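Local coordinates for protein ribonucleoside-diphosphate reductase subunit beta (Streptococcus sanguinis, PDB 4N83) that probably supplies the small, dimetal-cofactor subunit of a class Ib ribonucleotide reductase, which converts ribonucleotides into the deoxyribonucleotides needed for DNA synthesis, at residues Asn127-Ile137 / Leu228-Ser238. Sequence-based numbering, arbitrary orientation.
Sequences NPYLQKKAEII and LYENEEGYTES
Two helices of the all-helical, ferritin-like fold of ribonucleotide reductase small subunits meet here through a knob-into-hole contact: the Tyr129 ring sits among Asn231, Gly234, Tyr235 and Ser238. The segments 128-137 and 228-238 run nearly antiparallel, at 157°, with axes 9.7 Å apart. Over one face of the knob lies the Gly234 backbone, whose O is 3.5 Å from Tyr129 CZ. Gly234 has no side chain, and its bare main chain can lie against the flat ring. Ser238, also small, brings its CB to 3.6 Å from Tyr129 CE2.

Tyr235 answers from the other helix. With CG anti to the backbone N (chi1 -178°), its ring extends beside the first helix, where Leu130 CD2 touches Tyr235 CE1 at 3.6 Å. Asn127, the N-cap of that helix, takes Tyr129 N onto its OD1 at 2.7 Å, while its ND2 meets the edge of the Tyr235 ring, with amide and ring planes 45° apart.

Lys133, itself buried, is long enough to serve two partners. Lys133 NZ stands over the Tyr235 face, 4.6 Å from the ring centroid in a cation-pi contact. In a salt bridge with weak hydrogen bonds to both carboxylate oxygens, Lys133 NZ lies 3.3 Å from Glu232 OE2. Glu232 bends at chi2 to reach it, and the firmer hydrogen bond of its OE2, to Ser163 OG, helps hold the carboxylate in place. Further along, Ile137 CD1 packs 4.2 Å from Leu228 CD1, with Leu160 of helix 148-160 touching Leu228, Lys133 and Glu232.

Carboxylate and aromatic face together probably offset the cost of burying the ammonium and favour its charged form, leaving a buried ion pair capped by an aromatic face beside the aromatic and aliphatic contacts.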
ATOM      1  N   ASN A 127      -1.644  10.830  26.169  1.00127.97           N
ATOM      2  CA  ASN A 127      -2.731  10.143  26.861  1.00128.65           C
ATOM      3  C   ASN A 127      -2.183   8.952  27.659  1.00130.90           C
ATOM      4  O   ASN A 127      -1.363   8.196  27.140  1.00130.29           O
ATOM      5  CB  ASN A 127      -3.767   9.666  25.837  1.00126.63           C
ATOM      6  CG  ASN A 127      -5.088   9.255  26.472  1.00126.44           C
ATOM      7  OD1 ASN A 127      -5.123   8.463  27.412  1.00127.90           O
ATOM      8  ND2 ASN A 127      -6.187   9.776  25.940  1.00125.09           N
ATOM      9  N   PRO A 128      -2.618   8.789  28.927  1.00134.05           N
ATOM     10  CA  PRO A 128      -2.232   7.600  29.702  1.00135.74           C
ATOM     11  C   PRO A 128      -2.765   6.276  29.140  1.00134.22           C
ATOM     12  O   PRO A 128      -2.068   5.263  29.195  1.00134.81           O
ATOM     13  CB  PRO A 128      -2.845   7.860  31.085  1.00137.83           C
ATOM     14  CG  PRO A 128      -3.037   9.332  31.159  1.00138.30           C
ATOM     15  CD  PRO A 128      -3.334   9.775  29.758  1.00135.61           C
ATOM     16  N   TYR A 129      -3.988   6.292  28.612  1.00132.07           N
ATOM     17  CA  TYR A 129      -4.641   5.077  28.120  1.00129.84           C
ATOM     18  C   TYR A 129      -4.153   4.683  26.728  1.00127.39           C
ATOM     19  O   TYR A 129      -3.723   3.550  26.517  1.00127.13           O
ATOM     20  CB  TYR A 129      -6.160   5.257  28.089  1.00129.04           C
ATOM     21  CG  TYR A 129      -6.765   5.625  29.425  1.00131.32           C
ATOM     22  CD1 TYR A 129      -6.956   4.662  30.414  1.00132.86           C
ATOM     23  CD2 TYR A 129      -7.150   6.934  29.702  1.00131.99           C
ATOM     24  CE1 TYR A 129      -7.511   4.994  31.639  1.00134.77           C
ATOM     25  CE2 TYR A 129      -7.706   7.276  30.923  1.00133.97           C
ATOM     26  CZ  TYR A 129      -7.884   6.304  31.887  1.00135.24           C
ATOM     27  OH  TYR A 129      -8.437   6.638  33.102  1.00136.97           O
ATOM     28  N   LEU A 130      -4.223   5.625  25.789  1.00125.34           N
ATOM     29  CA  LEU A 130      -3.900   5.360  24.381  1.00123.20           C
ATOM     30  C   LEU A 130      -2.445   4.937  24.178  1.00122.90           C
ATOM     31  O   LEU A 130      -2.166   4.014  23.412  1.00120.68           O
ATOM     32  CB  LEU A 130      -4.192   6.593  23.517  1.00122.57           C
ATOM     33  CG  LEU A 130      -5.634   7.108  23.473  1.00121.74           C
ATOM     34  CD1 LEU A 130      -5.685   8.484  22.827  1.00121.08           C
ATOM     35  CD2 LEU A 130      -6.539   6.132  22.737  1.00120.01           C
ATOM     36  N   GLN A 131      -1.527   5.621  24.860  1.00124.53           N
ATOM     37  CA  GLN A 131      -0.097   5.308  24.772  1.00125.51           C
ATOM     38  C   GLN A 131       0.215   3.919  25.322  1.00127.01           C
ATOM     39  O   GLN A 131       1.038   3.198  24.759  1.00127.20           O
ATOM     40  CB  GLN A 131       0.738   6.355  25.518  1.00126.61           C
ATOM     41  CG  GLN A 131       0.746   7.730  24.864  1.00125.01           C
ATOM     42  CD  GLN A 131       1.483   7.748  23.535  1.00123.13           C
ATOM     43  OE1 GLN A 131       2.492   7.063  23.364  1.00122.95           O
ATOM     44  NE2 GLN A 131       0.983   8.535  22.589  1.00121.15           N
ATOM     45  N   LYS A 132      -0.443   3.552  26.420  1.00128.51           N
ATOM     46  CA  LYS A 132      -0.285   2.220  27.005  1.00130.18           C
ATOM     47  C   LYS A 132      -0.998   1.185  26.134  1.00129.65           C
ATOM     48  O   LYS A 132      -0.497   0.075  25.941  1.00130.04           O
ATOM     49  CB  LYS A 132      -0.826   2.195  28.442  1.00131.47           C
ATOM     50  CG  LYS A 132      -0.131   1.206  29.370  1.00133.51           C
ATOM     51  CD  LYS A 132      -0.720  -0.192  29.279  1.00132.90           C
ATOM     52  CE  LYS A 132      -0.024  -1.154  30.229  1.00135.04           C
ATOM     53  NZ  LYS A 132       1.364  -1.480  29.798  1.00135.48           N
ATOM     54  N   LYS A 133      -2.159   1.561  25.600  1.00129.16           N
ATOM     55  CA  LYS A 133      -2.928   0.702  24.696  1.00127.97           C
ATOM     56  C   LYS A 133      -2.139   0.374  23.429  1.00125.88           C
ATOM     57  O   LYS A 133      -2.111  -0.777  22.991  1.00124.26           O
ATOM     58  CB  LYS A 133      -4.258   1.375  24.333  1.00127.83           C
ATOM     59  CG  LYS A 133      -5.187   0.534  23.471  1.00126.79           C
ATOM     60  CD  LYS A 133      -6.619   1.054  23.511  1.00126.64           C
ATOM     61  CE  LYS A 133      -6.735   2.454  22.925  1.00126.18           C
ATOM     62  NZ  LYS A 133      -8.152   2.893  22.788  1.00125.42           N
ATOM     63  N   ALA A 134      -1.497   1.387  22.852  1.00125.45           N
ATOM     64  CA  ALA A 134      -0.652   1.202  21.669  1.00124.76           C
ATOM     65  C   ALA A 134       0.635   0.436  21.994  1.00126.36           C
ATOM     66  O   ALA A 134       1.159  -0.288  21.144  1.00125.28           O
ATOM     67  CB  ALA A 134      -0.321   2.548  21.041  1.00124.34           C
ATOM     68  N   GLU A 135       1.139   0.602  23.218  1.00128.14           N
ATOM     69  CA  GLU A 135       2.363  -0.077  23.662  1.00128.77           C
ATOM     70  C   GLU A 135       2.171  -1.591  23.752  1.00128.31           C
ATOM     71  O   GLU A 135       3.066  -2.352  23.386  1.00128.69           O
ATOM     72  CB  GLU A 135       2.816   0.464  25.023  1.00131.06           C
ATOM     73  CG  GLU A 135       4.221   0.037  25.433  1.00133.05           C
ATOM     74  CD  GLU A 135       4.516   0.287  26.903  1.00135.09           C
ATOM     75  OE1 GLU A 135       3.813   1.107  27.531  1.00134.92           O
ATOM     76  OE2 GLU A 135       5.459  -0.339  27.430  1.00136.66           O
ATOM     77  N   ILE A 136       1.010  -2.018  24.244  1.00127.36           N
ATOM     78  CA  ILE A 136       0.685  -3.443  24.338  1.00127.04           C
ATOM     79  C   ILE A 136       0.598  -4.071  22.945  1.00125.59           C
ATOM     80  O   ILE A 136       1.058  -5.194  22.736  1.00125.63           O
ATOM     81  CB  ILE A 136      -0.643  -3.679  25.098  1.00126.34           C
ATOM     82  CG1 ILE A 136      -0.497  -3.269  26.567  1.00128.54           C
ATOM     83  CG2 ILE A 136      -1.066  -5.143  25.013  1.00125.82           C
ATOM     84  CD1 ILE A 136      -1.815  -3.085  27.290  1.00128.48           C
ATOM     85  N   ILE A 137       0.019  -3.336  21.999  1.00124.16           N
ATOM     86  CA  ILE A 137      -0.201  -3.845  20.645  1.00123.03           C
ATOM     87  C   ILE A 137       1.086  -3.861  19.815  1.00122.91           C
ATOM     88  O   ILE A 137       1.374  -4.853  19.148  1.00122.75           O
ATOM     89  CB  ILE A 137      -1.297  -3.034  19.910  1.00121.76           C
ATOM     90  CG1 ILE A 137      -2.645  -3.149  20.639  1.00122.45           C
ATOM     91  CG2 ILE A 137      -1.443  -3.493  18.464  1.00119.66           C
ATOM     92  CD1 ILE A 137      -3.270  -4.532  20.621  1.00122.18           C
ATOM     93  N   LEU A 228      -7.176  -5.636  27.518  1.00135.88           N
ATOM     94  CA  LEU A 228      -7.548  -4.557  26.598  1.00134.08           C
ATOM     95  C   LEU A 228      -8.949  -4.027  26.890  1.00133.88           C
ATOM     96  O   LEU A 228      -9.213  -2.840  26.710  1.00133.44           O
ATOM     97  CB  LEU A 228      -7.470  -5.032  25.143  1.00131.77           C
ATOM     98  CG  LEU A 228      -6.063  -5.287  24.596  1.00132.04           C
ATOM     99  CD1 LEU A 228      -6.130  -6.087  23.304  1.00130.52           C
ATOM    100  CD2 LEU A 228      -5.315  -3.980  24.381  1.00132.16           C
ATOM    101  N   TYR A 229      -9.839  -4.913  27.332  1.00134.77           N
ATOM    102  CA  TYR A 229     -11.201  -4.534  27.713  1.00135.51           C
ATOM    103  C   TYR A 229     -11.216  -3.687  28.988  1.00136.50           C
ATOM    104  O   TYR A 229     -11.951  -2.700  29.072  1.00136.30           O
ATOM    105  CB  TYR A 229     -12.068  -5.785  27.898  1.00136.82           C
ATOM    106  CG  TYR A 229     -13.461  -5.509  28.426  1.00138.92           C
ATOM    107  CD1 TYR A 229     -14.384  -4.787  27.672  1.00138.10           C
ATOM    108  CD2 TYR A 229     -13.858  -5.977  29.677  1.00141.84           C
ATOM    109  CE1 TYR A 229     -15.659  -4.535  28.152  1.00138.93           C
ATOM    110  CE2 TYR A 229     -15.131  -5.730  30.165  1.00142.58           C
ATOM    111  CZ  TYR A 229     -16.027  -5.010  29.399  1.00141.03           C
ATOM    112  OH  TYR A 229     -17.289  -4.765  29.883  1.00141.68           O
ATOM    113  N   GLU A 230     -10.404  -4.074  29.970  1.00137.12           N
ATOM    114  CA  GLU A 230     -10.331  -3.359  31.246  1.00138.01           C
ATOM    115  C   GLU A 230      -9.747  -1.956  31.063  1.00137.76           C
ATOM    116  O   GLU A 230     -10.246  -0.992  31.645  1.00137.61           O
ATOM    117  CB  GLU A 230      -9.504  -4.154  32.262  1.00139.92           C
ATOM    118  CG  GLU A 230      -9.699  -3.712  33.705  1.00141.97           C
ATOM    119  CD  GLU A 230      -9.101  -4.682  34.708  1.00143.64           C
ATOM    120  OE1 GLU A 230      -8.107  -5.361  34.373  1.00143.24           O
ATOM    121  OE2 GLU A 230      -9.624  -4.764  35.839  1.00145.28           O
ATOM    122  N   ASN A 231      -8.697  -1.849  30.251  1.00137.51           N
ATOM    123  CA  ASN A 231      -8.114  -0.548  29.901  1.00137.73           C
ATOM    124  C   ASN A 231      -9.052   0.318  29.056  1.00137.11           C
ATOM    125  O   ASN A 231      -9.017   1.545  29.153  1.00137.48           O
ATOM    126  CB  ASN A 231      -6.773  -0.723  29.173  1.00136.41           C
ATOM    127  CG  ASN A 231      -5.594  -0.784  30.128  1.00137.83           C
ATOM    128  OD1 ASN A 231      -5.298   0.188  30.822  1.00137.95           O
ATOM    129  ND2 ASN A 231      -4.909  -1.924  30.161  1.00138.08           N
ATOM    130  N   GLU A 232      -9.884  -0.322  28.234  1.00136.81           N
ATOM    131  CA  GLU A 232     -10.851   0.396  27.400  1.00135.93           C
ATOM    132  C   GLU A 232     -11.979   0.977  28.251  1.00135.20           C
ATOM    133  O   GLU A 232     -12.499   2.051  27.946  1.00134.02           O
ATOM    134  CB  GLU A 232     -11.431  -0.517  26.314  1.00135.28           C
ATOM    135  CG  GLU A 232     -11.975   0.224  25.099  1.00134.40           C
ATOM    136  CD  GLU A 232     -10.885   0.861  24.248  1.00134.58           C
ATOM    137  OE1 GLU A 232      -9.760   0.316  24.195  1.00135.47           O
ATOM    138  OE2 GLU A 232     -11.156   1.908  23.625  1.00134.71           O
ATOM    139  N   GLU A 233     -12.353   0.264  29.311  1.00135.71           N
ATOM    140  CA  GLU A 233     -13.335   0.765  30.276  1.00137.10           C
ATOM    141  C   GLU A 233     -12.821   2.007  31.018  1.00138.10           C
ATOM    142  O   GLU A 233     -13.613   2.835  31.470  1.00138.57           O
ATOM    143  CB  GLU A 233     -13.728  -0.334  31.272  1.00138.44           C
ATOM    144  CG  GLU A 233     -14.654  -1.392  30.687  1.00136.68           C
ATOM    145  CD  GLU A 233     -14.895  -2.561  31.626  1.00137.12           C
ATOM    146  OE1 GLU A 233     -13.909  -3.149  32.119  1.00137.60           O
ATOM    147  OE2 GLU A 233     -16.073  -2.902  31.862  1.00136.03           O
ATOM    148  N   GLY A 234     -11.499   2.125  31.141  1.00137.76           N
ATOM    149  CA  GLY A 234     -10.872   3.329  31.685  1.00138.17           C
ATOM    150  C   GLY A 234     -10.916   4.491  30.707  1.00136.19           C
ATOM    151  O   GLY A 234     -11.184   5.628  31.098  1.00136.08           O
ATOM    152  N   TYR A 235     -10.648   4.203  29.435  1.00134.26           N
ATOM    153  CA  TYR A 235     -10.694   5.210  28.370  1.00132.71           C
ATOM    154  C   TYR A 235     -12.130   5.642  28.060  1.00131.89           C
ATOM    155  O   TYR A 235     -12.374   6.801  27.720  1.00131.59           O
ATOM    156  CB  TYR A 235     -10.016   4.672  27.101  1.00130.37           C
ATOM    157  CG  TYR A 235      -9.969   5.653  25.945  1.00128.09           C
ATOM    158  CD1 TYR A 235      -9.047   6.696  25.927  1.00128.40           C
ATOM    159  CD2 TYR A 235     -10.841   5.531  24.867  1.00126.07           C
ATOM    160  CE1 TYR A 235      -9.001   7.593  24.871  1.00126.88           C
ATOM    161  CE2 TYR A 235     -10.801   6.421  23.806  1.00124.78           C
ATOM    162  CZ  TYR A 235      -9.879   7.450  23.813  1.00125.18           C
ATOM    163  OH  TYR A 235      -9.837   8.337  22.760  1.00123.44           O
ATOM    164  N   THR A 236     -13.071   4.708  28.174  1.00131.90           N
ATOM    165  CA  THR A 236     -14.490   5.001  27.967  1.00131.94           C
ATOM    166  C   THR A 236     -14.997   5.964  29.041  1.00133.20           C
ATOM    167  O   THR A 236     -15.618   6.980  28.729  1.00132.81           O
ATOM    168  CB  THR A 236     -15.342   3.714  27.991  1.00132.24           C
ATOM    169  OG1 THR A 236     -14.842   2.784  27.022  1.00130.58           O
ATOM    170  CG2 THR A 236     -16.803   4.018  27.682  1.00131.86           C
ATOM    171  N   GLU A 237     -14.721   5.636  30.302  1.00134.80           N
ATOM    172  CA  GLU A 237     -15.095   6.495  31.430  1.00135.73           C
ATOM    173  C   GLU A 237     -14.341   7.829  31.419  1.00135.70           C
ATOM    174  O   GLU A 237     -14.840   8.830  31.935  1.00136.14           O
ATOM    175  CB  GLU A 237     -14.866   5.764  32.760  1.00137.48           C
ATOM    176  CG  GLU A 237     -15.860   4.640  33.015  1.00137.16           C
ATOM    177  CD  GLU A 237     -15.537   3.821  34.251  1.00139.01           C
ATOM    178  OE1 GLU A 237     -15.193   4.417  35.294  1.00141.49           O
ATOM    179  OE2 GLU A 237     -15.644   2.578  34.184  1.00137.64           O
ATOM    180  N   SER A 238     -13.149   7.840  30.823  1.00134.84           N
ATOM    181  CA  SER A 238     -12.361   9.067  30.673  1.00135.09           C
ATOM    182  C   SER A 238     -12.991  10.068  29.696  1.00134.30           C
ATOM    183  O   SER A 238     -12.698  11.263  29.764  1.00134.42           O
ATOM    184  CB  SER A 238     -10.935   8.731  30.221  1.00134.34           C
ATOM    185  OG  SER A 238     -10.170   9.904  30.001  1.00133.98           O
TER